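Local coordinates for 16S rRNA processing protein (Pseudomonas aeruginosa, PDB 2F1L) that probably assists the final assembly of the 30S ribosomal subunit and is needed for efficient processing of 16S rRNA, at residues Gly24-Val29 and Arg91-Tyr96; Tyr30-Glu35 and Asp85-Ala90; Gln64-Arg69 and Lys80-Asp85. All coordinates share one frame; numbering follows the deposited sequence. Where two conformers were deposited one is given.

Interaction 1. Residues Gly24-Val29 and Arg91-Tyr96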
loop_
_atom_site.group_PDB
_atom_site.type_symbol
_atom_site.label_atom_id
_atom_site.label_comp_id
_atom_site.label_asym_id
_atom_site.label_seq_id
_atom_site.Cartn_x
_atom_site.Cartn_y
_atom_site.Cartn_z
ATOM N N GLY A 24 -15.072 0.025 -0.679
ATOM C CA GLY A 24 -14.971 0.201 0.805
ATOM C C GLY A 24 -15.899 -0.755 1.534
ATOM O O GLY A 24 -16.588 -1.572 0.907
ATOM N N LYS A 25 -15.939 -0.672 2.862
ATOM C CA LYS A 25 -16.818 -1.538 3.616
ATOM C C LYS A 25 -17.251 -0.891 4.895
ATOM O O LYS A 25 -16.420 -0.316 5.598
ATOM C CB LYS A 25 -16.103 -2.829 3.928
ATOM C CG LYS A 25 -16.995 -3.804 4.706
ATOM C CD LYS A 25 -16.561 -5.236 4.524
ATOM C CE LYS A 25 -17.601 -6.215 5.048
ATOM N NZ LYS A 25 -17.141 -7.610 4.851
ATOM N N ILE A 26 -18.546 -1.028 5.208
ATOM C CA ILE A 26 -19.130 -0.513 6.444
ATOM C C ILE A 26 -18.926 -1.512 7.555
ATOM O O ILE A 26 -19.381 -2.647 7.481
ATOM C CB ILE A 26 -20.643 -0.210 6.277
ATOM C CG1 ILE A 26 -20.889 0.771 5.133
ATOM C CG2 ILE A 26 -21.231 0.397 7.528
ATOM C CD1 ILE A 26 -22.377 1.206 4.990
ATOM N N VAL A 27 -18.232 -1.103 8.610
ATOM C CA VAL A 27 -17.784 -2.071 9.630
ATOM C C VAL A 27 -18.245 -1.804 11.036
ATOM O O VAL A 27 -18.123 -2.660 11.900
ATOM C CB VAL A 27 -16.263 -2.158 9.667
ATOM C CG1 VAL A 27 -15.756 -2.750 8.381
ATOM C CG2 VAL A 27 -15.641 -0.765 9.908
ATOM N N SER A 28 -18.785 -0.631 11.288
ATOM C CA SER A 28 -19.277 -0.344 12.603
ATOM C C SER A 28 -20.046 0.962 12.549
ATOM O O SER A 28 -20.299 1.487 11.471
ATOM C CB SER A 28 -18.059 -0.151 13.523
ATOM O OG SER A 28 -18.479 0.001 14.863
ATOM N N VAL A 29 -20.345 1.522 13.715
ATOM C CA VAL A 29 -21.011 2.793 13.787
ATOM C C VAL A 29 -20.011 3.791 14.258
ATOM O O VAL A 29 -19.018 3.405 14.764
ATOM C CB VAL A 29 -22.219 2.773 14.721
ATOM C CG1 VAL A 29 -23.312 1.845 14.133
ATOM C CG2 VAL A 29 -21.811 2.360 16.128
ATOM N N ARG A 91 -26.261 0.398 13.222
ATOM C CA ARG A 91 -25.652 -0.874 13.542
ATOM C C ARG A 91 -26.012 -1.874 12.478
ATOM O O ARG A 91 -25.202 -2.712 12.133
ATOM C CB ARG A 91 -26.195 -1.435 14.844
ATOM C CG ARG A 91 -25.592 -0.895 16.055
ATOM C CD ARG A 91 -26.178 -1.578 17.335
ATOM N NE ARG A 91 -26.181 -0.604 18.418
ATOM C CZ ARG A 91 -25.115 -0.328 19.165
ATOM N NH1 ARG A 91 -25.177 0.615 20.134
ATOM N NH2 ARG A 91 -23.978 -0.996 18.942
ATOM N N THR A 92 -27.241 -1.797 11.978
ATOM C CA THR A 92 -27.724 -2.755 11.013
ATOM C C THR A 92 -27.062 -2.619 9.674
ATOM O O THR A 92 -27.233 -3.479 8.858
ATOM C CB THR A 92 -29.252 -2.655 10.807
ATOM O OG1 THR A 92 -29.557 -1.470 10.097
ATOM C CG2 THR A 92 -29.974 -2.609 12.151
ATOM N N PHE A 93 -26.278 -1.569 9.450
ATOM C CA PHE A 93 -25.494 -1.426 8.216
ATOM C C PHE A 93 -24.154 -2.116 8.247
ATOM O O PHE A 93 -23.473 -2.201 7.202
ATOM C CB PHE A 93 -25.331 0.050 7.863
ATOM C CG PHE A 93 -26.553 0.604 7.247
ATOM C CD1 PHE A 93 -27.717 0.696 7.987
ATOM C CD2 PHE A 93 -26.590 0.899 5.891
ATOM C CE1 PHE A 93 -28.895 1.142 7.406
ATOM C CE2 PHE A 93 -27.769 1.360 5.288
ATOM C CZ PHE A 93 -28.923 1.465 6.044
ATOM N N THR A 94 -23.785 -2.644 9.419
ATOM C CA THR A 94 -22.471 -3.274 9.591
ATOM C C THR A 94 -22.322 -4.483 8.664
ATOM O O THR A 94 -23.215 -5.272 8.557
ATOM C CB THR A 94 -22.254 -3.664 11.076
ATOM O OG1 THR A 94 -21.939 -2.479 11.844
ATOM C CG2 THR A 94 -21.139 -4.688 11.235
ATOM N N GLY A 95 -21.205 -4.608 7.956
ATOM C CA GLY A 95 -20.980 -5.766 7.100
ATOM C C GLY A 95 -21.365 -5.545 5.650
ATOM O O GLY A 95 -21.191 -6.440 4.846
ATOM N N TYR A 96 -21.883 -4.368 5.303
ATOM C CA TYR A 96 -22.183 -4.042 3.901
ATOM C C TYR A 96 -20.947 -3.577 3.164
ATOM O O TYR A 96 -20.262 -2.644 3.576
ATOM C CB TYR A 96 -23.197 -2.912 3.805
ATOM C CG TYR A 96 -24.633 -3.365 3.857
ATOM C CD1 TYR A 96 -25.147 -4.213 2.905
ATOM C CD2 TYR A 96 -25.492 -2.901 4.830
ATOM C CE1 TYR A 96 -26.462 -4.618 2.941
ATOM C CE2 TYR A 96 -26.810 -3.311 4.867
ATOM C CZ TYR A 96 -27.278 -4.162 3.927
ATOM O OH TYR A 96 -28.577 -4.564 3.968
HETATM O O HOH W 1 -22.731 -0.181 10.900
#

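Interaction 2. Residues Tyr30-Glu35 and Asp85-Ala90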
loop_
_atom_site.group_PDB
_atom_site.type_symbol
_atom_site.label_atom_id
_atom_site.label_comp_id
_atom_site.label_asym_id
_atom_site.label_seq_id
_atom_site.Cartn_x
_atom_site.Cartn_y
_atom_site.Cartn_z
ATOM N N TYR A 30 -20.267 5.079 14.033
ATOM C CA TYR A 30 -19.413 6.130 14.549
ATOM C C TYR A 30 -20.318 7.150 15.176
ATOM O O TYR A 30 -21.152 7.752 14.502
ATOM C CB TYR A 30 -18.628 6.762 13.417
ATOM C CG TYR A 30 -17.624 7.744 13.909
ATOM C CD1 TYR A 30 -16.400 7.317 14.354
ATOM C CD2 TYR A 30 -17.905 9.104 13.946
ATOM C CE1 TYR A 30 -15.467 8.203 14.836
ATOM C CE2 TYR A 30 -16.975 10.012 14.443
ATOM C CZ TYR A 30 -15.755 9.544 14.892
ATOM O OH TYR A 30 -14.787 10.407 15.378
ATOM N N GLY A 31 -20.170 7.333 16.478
ATOM C CA GLY A 31 -20.988 8.319 17.181
ATOM C C GLY A 31 -22.413 7.830 17.319
ATOM O O GLY A 31 -22.728 6.672 17.059
ATOM N N ILE A 32 -23.294 8.719 17.718
ATOM C CA ILE A 32 -24.619 8.310 18.113
ATOM C C ILE A 32 -25.708 8.978 17.282
ATOM O O ILE A 32 -26.877 8.883 17.609
ATOM C CB ILE A 32 -24.850 8.645 19.616
ATOM C CG1 ILE A 32 -24.895 10.139 19.823
ATOM C CG2 ILE A 32 -23.766 8.035 20.519
ATOM C CD1 ILE A 32 -25.543 10.481 21.088
ATOM N N ARG A 33 -25.319 9.678 16.234
ATOM C CA ARG A 33 -26.261 10.424 15.422
ATOM C C ARG A 33 -26.474 9.739 14.061
ATOM O O ARG A 33 -27.073 10.317 13.135
ATOM C CB ARG A 33 -25.752 11.858 15.277
ATOM C CG ARG A 33 -25.744 12.609 16.634
ATOM C CD ARG A 33 -25.218 14.051 16.491
ATOM N NE ARG A 33 -25.358 14.884 17.698
ATOM C CZ ARG A 33 -26.516 15.181 18.324
ATOM N NH1 ARG A 33 -27.690 14.698 17.912
ATOM N NH2 ARG A 33 -26.510 15.951 19.412
ATOM N N GLY A 34 -25.960 8.509 13.957
ATOM C CA GLY A 34 -26.225 7.644 12.827
ATOM C C GLY A 34 -25.156 7.503 11.766
ATOM O O GLY A 34 -25.382 6.824 10.755
ATOM N N GLU A 35 -24.001 8.130 11.972
ATOM C CA GLU A 35 -22.887 7.910 11.045
ATOM C C GLU A 35 -22.369 6.497 11.203
ATOM O O GLU A 35 -22.548 5.849 12.262
ATOM C CB GLU A 35 -21.767 8.932 11.240
ATOM C CG GLU A 35 -22.234 10.362 10.838
ATOM C CD GLU A 35 -21.173 11.460 10.971
ATOM O OE1 GLU A 35 -19.986 11.170 11.233
ATOM O OE2 GLU A 35 -21.527 12.633 10.779
ATOM N N ASP A 85 -30.287 8.306 10.742
ATOM C CA ASP A 85 -30.111 9.338 11.773
ATOM C C ASP A 85 -30.007 8.896 13.226
ATOM O O ASP A 85 -30.091 9.732 14.112
ATOM C CB ASP A 85 -31.210 10.373 11.622
ATOM C CG ASP A 85 -31.270 10.925 10.226
ATOM O OD1 ASP A 85 -30.224 11.349 9.693
ATOM O OD2 ASP A 85 -32.360 10.930 9.645
ATOM N N ASP A 86 -29.816 7.610 13.505
ATOM C CA ASP A 86 -29.341 7.221 14.860
ATOM C C ASP A 86 -28.490 5.981 14.869
ATOM O O ASP A 86 -28.509 5.160 13.946
ATOM C CB ASP A 86 -30.499 7.005 15.818
ATOM C CG ASP A 86 -31.277 5.795 15.468
ATOM O OD1 ASP A 86 -32.003 5.883 14.482
ATOM O OD2 ASP A 86 -31.102 4.754 16.118
ATOM N N ARG A 87 -27.759 5.845 15.963
ATOM C CA ARG A 87 -26.759 4.773 16.101
ATOM C C ARG A 87 -27.382 3.408 15.964
ATOM O O ARG A 87 -26.761 2.509 15.467
ATOM C CB ARG A 87 -26.047 4.911 17.442
ATOM C CG ARG A 87 -24.919 3.903 17.749
ATOM C CD ARG A 87 -24.518 4.111 19.186
ATOM N NE ARG A 87 -23.374 3.326 19.631
ATOM C CZ ARG A 87 -22.113 3.631 19.371
ATOM N NH1 ARG A 87 -21.786 4.690 18.649
ATOM N NH2 ARG A 87 -21.165 2.885 19.860
ATOM N N GLU A 88 -28.621 3.245 16.391
ATOM C CA GLU A 88 -29.214 1.925 16.453
ATOM C C GLU A 88 -29.612 1.417 15.081
ATOM O O GLU A 88 -29.364 0.246 14.798
ATOM C CB GLU A 88 -30.380 1.915 17.429
ATOM C CG GLU A 88 -29.962 2.259 18.837
ATOM C CD GLU A 88 -28.701 1.507 19.289
ATOM O OE1 GLU A 88 -28.651 0.259 19.150
ATOM O OE2 GLU A 88 -27.751 2.162 19.770
ATOM N N GLU A 89 -30.219 2.251 14.226
ATOM C CA GLU A 89 -30.421 1.835 12.841
ATOM C C GLU A 89 -29.051 1.603 12.147
ATOM O O GLU A 89 -28.880 0.631 11.389
ATOM C CB GLU A 89 -31.275 2.852 12.084
ATOM C CG GLU A 89 -31.621 2.452 10.648
ATOM C CD GLU A 89 -32.531 1.251 10.551
ATOM O OE1 GLU A 89 -33.608 1.241 11.214
ATOM O OE2 GLU A 89 -32.170 0.324 9.788
ATOM N N ALA A 90 -28.067 2.458 12.442
ATOM C CA ALA A 90 -26.766 2.363 11.821
ATOM C C ALA A 90 -26.052 1.015 12.049
ATOM O O ALA A 90 -25.317 0.560 11.151
ATOM C CB ALA A 90 -25.906 3.498 12.242
#

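Interaction 3. Residues Gln64-Arg69 and Lys80-Asp85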
loop_
_atom_site.group_PDB
_atom_site.type_symbol
_atom_site.label_atom_id
_atom_site.label_comp_id
_atom_site.label_asym_id
_atom_site.label_seq_id
_atom_site.Cartn_x
_atom_site.Cartn_y
_atom_site.Cartn_z
ATOM N N GLN A 64 -29.334 0.110 -1.777
ATOM C CA GLN A 64 -28.846 1.400 -2.273
ATOM C C GLN A 64 -28.769 2.403 -1.166
ATOM O O GLN A 64 -29.650 2.440 -0.339
ATOM C CB GLN A 64 -29.803 1.962 -3.323
ATOM C CG GLN A 64 -29.912 1.120 -4.580
ATOM C CD GLN A 64 -28.554 0.894 -5.240
ATOM O OE1 GLN A 64 -27.699 1.798 -5.261
ATOM N NE2 GLN A 64 -28.336 -0.318 -5.761
ATOM N N ALA A 65 -27.725 3.226 -1.155
ATOM C CA ALA A 65 -27.587 4.277 -0.156
ATOM C C ALA A 65 -26.954 5.524 -0.755
ATOM O O ALA A 65 -26.210 5.433 -1.732
ATOM C CB ALA A 65 -26.777 3.785 0.983
ATOM N N GLU A 66 -27.284 6.685 -0.178
ATOM C CA GLU A 66 -26.740 7.987 -0.601
ATOM C C GLU A 66 -25.868 8.600 0.472
ATOM O O GLU A 66 -26.312 8.798 1.600
ATOM C CB GLU A 66 -27.854 8.984 -0.912
ATOM C CG GLU A 66 -28.697 8.540 -2.084
ATOM C CD GLU A 66 -29.191 9.688 -2.952
ATOM O OE1 GLU A 66 -28.397 10.270 -3.757
ATOM O OE2 GLU A 66 -30.391 9.972 -2.821
ATOM N N LEU A 67 -24.648 8.931 0.092
ATOM C CA LEU A 67 -23.669 9.575 0.957
ATOM C C LEU A 67 -23.968 11.054 1.001
ATOM O O LEU A 67 -23.890 11.738 -0.016
ATOM C CB LEU A 67 -22.266 9.381 0.365
ATOM C CG LEU A 67 -21.131 10.060 1.136
ATOM C CD1 LEU A 67 -20.973 9.395 2.451
ATOM C CD2 LEU A 67 -19.814 9.999 0.377
ATOM N N VAL A 68 -24.298 11.555 2.181
ATOM C CA VAL A 68 -24.518 12.981 2.375
ATOM C C VAL A 68 -23.185 13.663 2.538
ATOM O O VAL A 68 -22.900 14.579 1.847
ATOM C CB VAL A 68 -25.347 13.259 3.623
ATOM C CG1 VAL A 68 -25.441 14.779 3.873
ATOM C CG2 VAL A 68 -26.733 12.631 3.455
ATOM N N ARG A 69 -22.358 13.183 3.458
ATOM C CA ARG A 69 -21.039 13.751 3.706
ATOM C C ARG A 69 -20.248 12.774 4.532
ATOM O O ARG A 69 -20.800 11.833 5.126
ATOM C CB ARG A 69 -21.160 15.057 4.489
ATOM C CG ARG A 69 -21.794 14.912 5.869
ATOM C CD ARG A 69 -21.544 16.102 6.778
ATOM N NE ARG A 69 -22.575 17.111 6.626
ATOM C CZ ARG A 69 -23.805 17.030 7.139
ATOM N NH1 ARG A 69 -24.192 15.961 7.874
ATOM N NH2 ARG A 69 -24.655 18.040 6.914
ATOM N N LYS A 80 -22.002 9.852 6.673
ATOM C CA LYS A 80 -23.390 10.136 6.968
ATOM C C LYS A 80 -24.194 9.765 5.739
ATOM O O LYS A 80 -23.982 10.329 4.670
ATOM C CB LYS A 80 -23.583 11.622 7.319
ATOM C CG LYS A 80 -25.030 12.050 7.714
ATOM C CD LYS A 80 -25.438 11.547 9.114
ATOM C CE LYS A 80 -26.911 11.866 9.495
ATOM N NZ LYS A 80 -27.821 11.492 8.395
ATOM N N LEU A 81 -25.106 8.805 5.896
ATOM C CA LEU A 81 -25.989 8.369 4.809
ATOM C C LEU A 81 -27.380 8.986 4.959
ATOM O O LEU A 81 -27.877 9.191 6.074
ATOM C CB LEU A 81 -26.092 6.851 4.768
ATOM C CG LEU A 81 -24.759 6.095 4.815
ATOM C CD1 LEU A 81 -25.042 4.627 4.742
ATOM C CD2 LEU A 81 -23.839 6.516 3.699
ATOM N N LYS A 82 -28.013 9.267 3.819
ATOM C CA LYS A 82 -29.258 10.014 3.824
ATOM C C LYS A 82 -30.292 9.189 4.544
ATOM O O LYS A 82 -30.420 8.008 4.287
ATOM C CB LYS A 82 -29.728 10.369 2.408
ATOM C CG LYS A 82 -30.919 11.298 2.422
ATOM C CD LYS A 82 -31.252 11.865 1.062
ATOM C CE LYS A 82 -32.531 12.652 1.161
ATOM N NZ LYS A 82 -33.202 12.744 -0.160
ATOM N N GLY A 83 -30.983 9.819 5.486
ATOM C CA GLY A 83 -32.059 9.175 6.235
ATOM C C GLY A 83 -31.639 8.135 7.261
ATOM O O GLY A 83 -32.487 7.402 7.771
ATOM N N LEU A 84 -30.349 8.070 7.570
ATOM C CA LEU A 84 -29.834 7.193 8.629
ATOM C C LEU A 84 -29.396 8.114 9.772
ATOM O O LEU A 84 -28.288 8.660 9.765
ATOM C CB LEU A 84 -28.675 6.333 8.083
ATOM C CG LEU A 84 -27.970 5.333 8.983
ATOM C CD1 LEU A 84 -28.964 4.366 9.542
ATOM C CD2 LEU A 84 -26.936 4.567 8.235
ATOM N N ASP A 85 -30.287 8.306 10.742
ATOM C CA ASP A 85 -30.111 9.338 11.773
ATOM C C ASP A 85 -30.007 8.896 13.226
ATOM O O ASP A 85 -30.091 9.732 14.112
ATOM C CB ASP A 85 -31.210 10.373 11.622
ATOM C CG ASP A 85 -31.270 10.925 10.226
ATOM O OD1 ASP A 85 -30.224 11.349 9.693
ATOM O OD2 ASP A 85 -32.360 10.930 9.645
HETATM O O HOH W 2 -29.159 6.566 2.014
#

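Interaction 1. Residues Gly24-Val29 and Arg91-Tyr96
I26 of strand 20-27 is joined to the loop 91-96 through both its backbone groups: its N donates to Y96 O over 2.9 Å, an almost straight bond, and its O accepts from G95 N over 2.7 Å. The second donor stands 25° off the carbonyl plane. The partners belong to two overlapping beta turns, type I from R91 to T94 and type II from F93 to Y96, which lead from helix 87-91 into strand 97-101 of the antiparallel beta-barrel-like sheet of the RimM N-terminal domain. G95 suits its place in the second turn, since its positive phi would press a side chain against the preceding carbonyl.

The side chain of I26 points into the loop. CG2, which chi1 of -57° turns away from the backbone N, rests on F93 O at 3.4 Å and also meets F93 CB. The other branch sets CD1 beside Y96 CB and at the edge of the F93 ring, near its plane. L56 of strand 53-58 packs against I26, F93 and Y96 alike, so this face belongs to the interior.

K25 passes along the G95-Y96 main chain. With CG opposite the backbone N (chi1 -179°) and the chain extended beyond it, CG lies 3.6 Å from Y96 O and CE the same distance from G95 O, before NZ forms a salt bridge with E159 of the second subunit. Toward the other end, V27 and S28 form a classic beta bulge opposite K37. T94 bridges to the bulge through water 1, 2.6 Å from T94 OG1 and weakly bonded to S28 O, while T94 CG2 touches V27 O. Beyond it V29 turns CG1 onto the R91 backbone, 3.4 Å from R91 N.

Interaction 2. Residues Tyr30-Glu35 and Asp85-Ala90
G31 meets R87 through its carbonyl: R87 NH1 donates to G31 O over 2.7 Å. The bond is bent, 140° at the hydrogen, and the donor stands above the carbonyl plane, 54° out of it, although the oxygen lies practically in the guanidinium plane. R87 reaches it with CG anti to its backbone N (chi1 -178°) and the chain extended to NE, so that CG and CD also pass by the same carbonyl.

I32 follows alongside this arm. Its CA lies 3.7 Å from R87 CB, and CG2 approaches the aliphatic CD, slanting to the guanidinium. At R33 the contact passes to the main chain, where R33 O receives a CA-H...O contact from D85 CA.

The segment 85-90 here enters helix 87-91. D86 is its N-cap: OD2 accepts from E88 N over 2.9 Å and from E89 N over 3.3 Å, both donors arriving from one face of the carboxylate. The cap satisfies these N-H groups, and the capped start packs against the loop between strands 29-30 and 35-40.

Measured between CA atoms, G34 is the nearest to D86, at 3.7 Å; the main chain at D85 C and D86 N fills the place where a CB would stand, and the G34 backbone angles also call for glycine. A90 CB then lies 3.7 Å from G34 O and 4.1 Å from E35 O.

Interaction 3. Residues Gln64-Arg69 and Lys80-Asp85
K80 NZ is gripped at the end of its own strand by the carboxylate of D85 and by main-chain oxygens, while its backbone pairs with strand 61-73. The salt bridge to D85 OD1 measures 2.7 Å and runs nearly along the C-O axis; a bond to L84 O at 3.2 Å comes from above the carbonyl plane, and a third, to L81 O, is weak. Bends at chi2 (73°) and chi4 fold the chain back over the type II turn L81-L84. The ammonium group thereby ties that turn to the strand before it.

Across the hairpin, three backbone bonds of 2.8 Å hold the strands: K82 N to E66 O, V68 N to K80 O and K80 N to R69 O. K80 is opposed by two residues, V68 and R69, a classic beta bulge that moves the antiparallel register by one residue. The R69 and K80 side chains run abreast in one direction, with R69 CG 4.0 Å from K80 CB. V68 CG1 sits over one face of the R69 guanidinium, whereas V68 CG2 packs against the K82 main chain, near N and CA. Water 2 extends the ladder by accepting from E66 N and donating to K82 O.

On the face of L67 and L81, L67 CD1 meets L81 CD2 at 4.2 Å, and A65 CB touches L81 CD1. This apolar face packs against strand 53-58, where W54 meets both L67 and L81 and L56 meets A65. On the K80 side, E35 of strand 35-40 lies beside the lysine.

From the N terminus, strand 20-27 enters interaction 1, and the chain must run through most of the N-terminal domain before 91-96 closes that longest loop. Interaction 2 begins directly afterwards at 30-35 and is closed by 85-90, within the first loop. Interaction 3, the hairpin contact of 64-69 with 80-85, is innermost, so the three loops nest without crossing. D85 belongs to both interactions 2 and 3, where strand 76-81 gives way to helix 87-91. V29 packs on R87 and A90, and L84 on F93, G34 and E89, linking the helix, its flanking loops and the curled sheet.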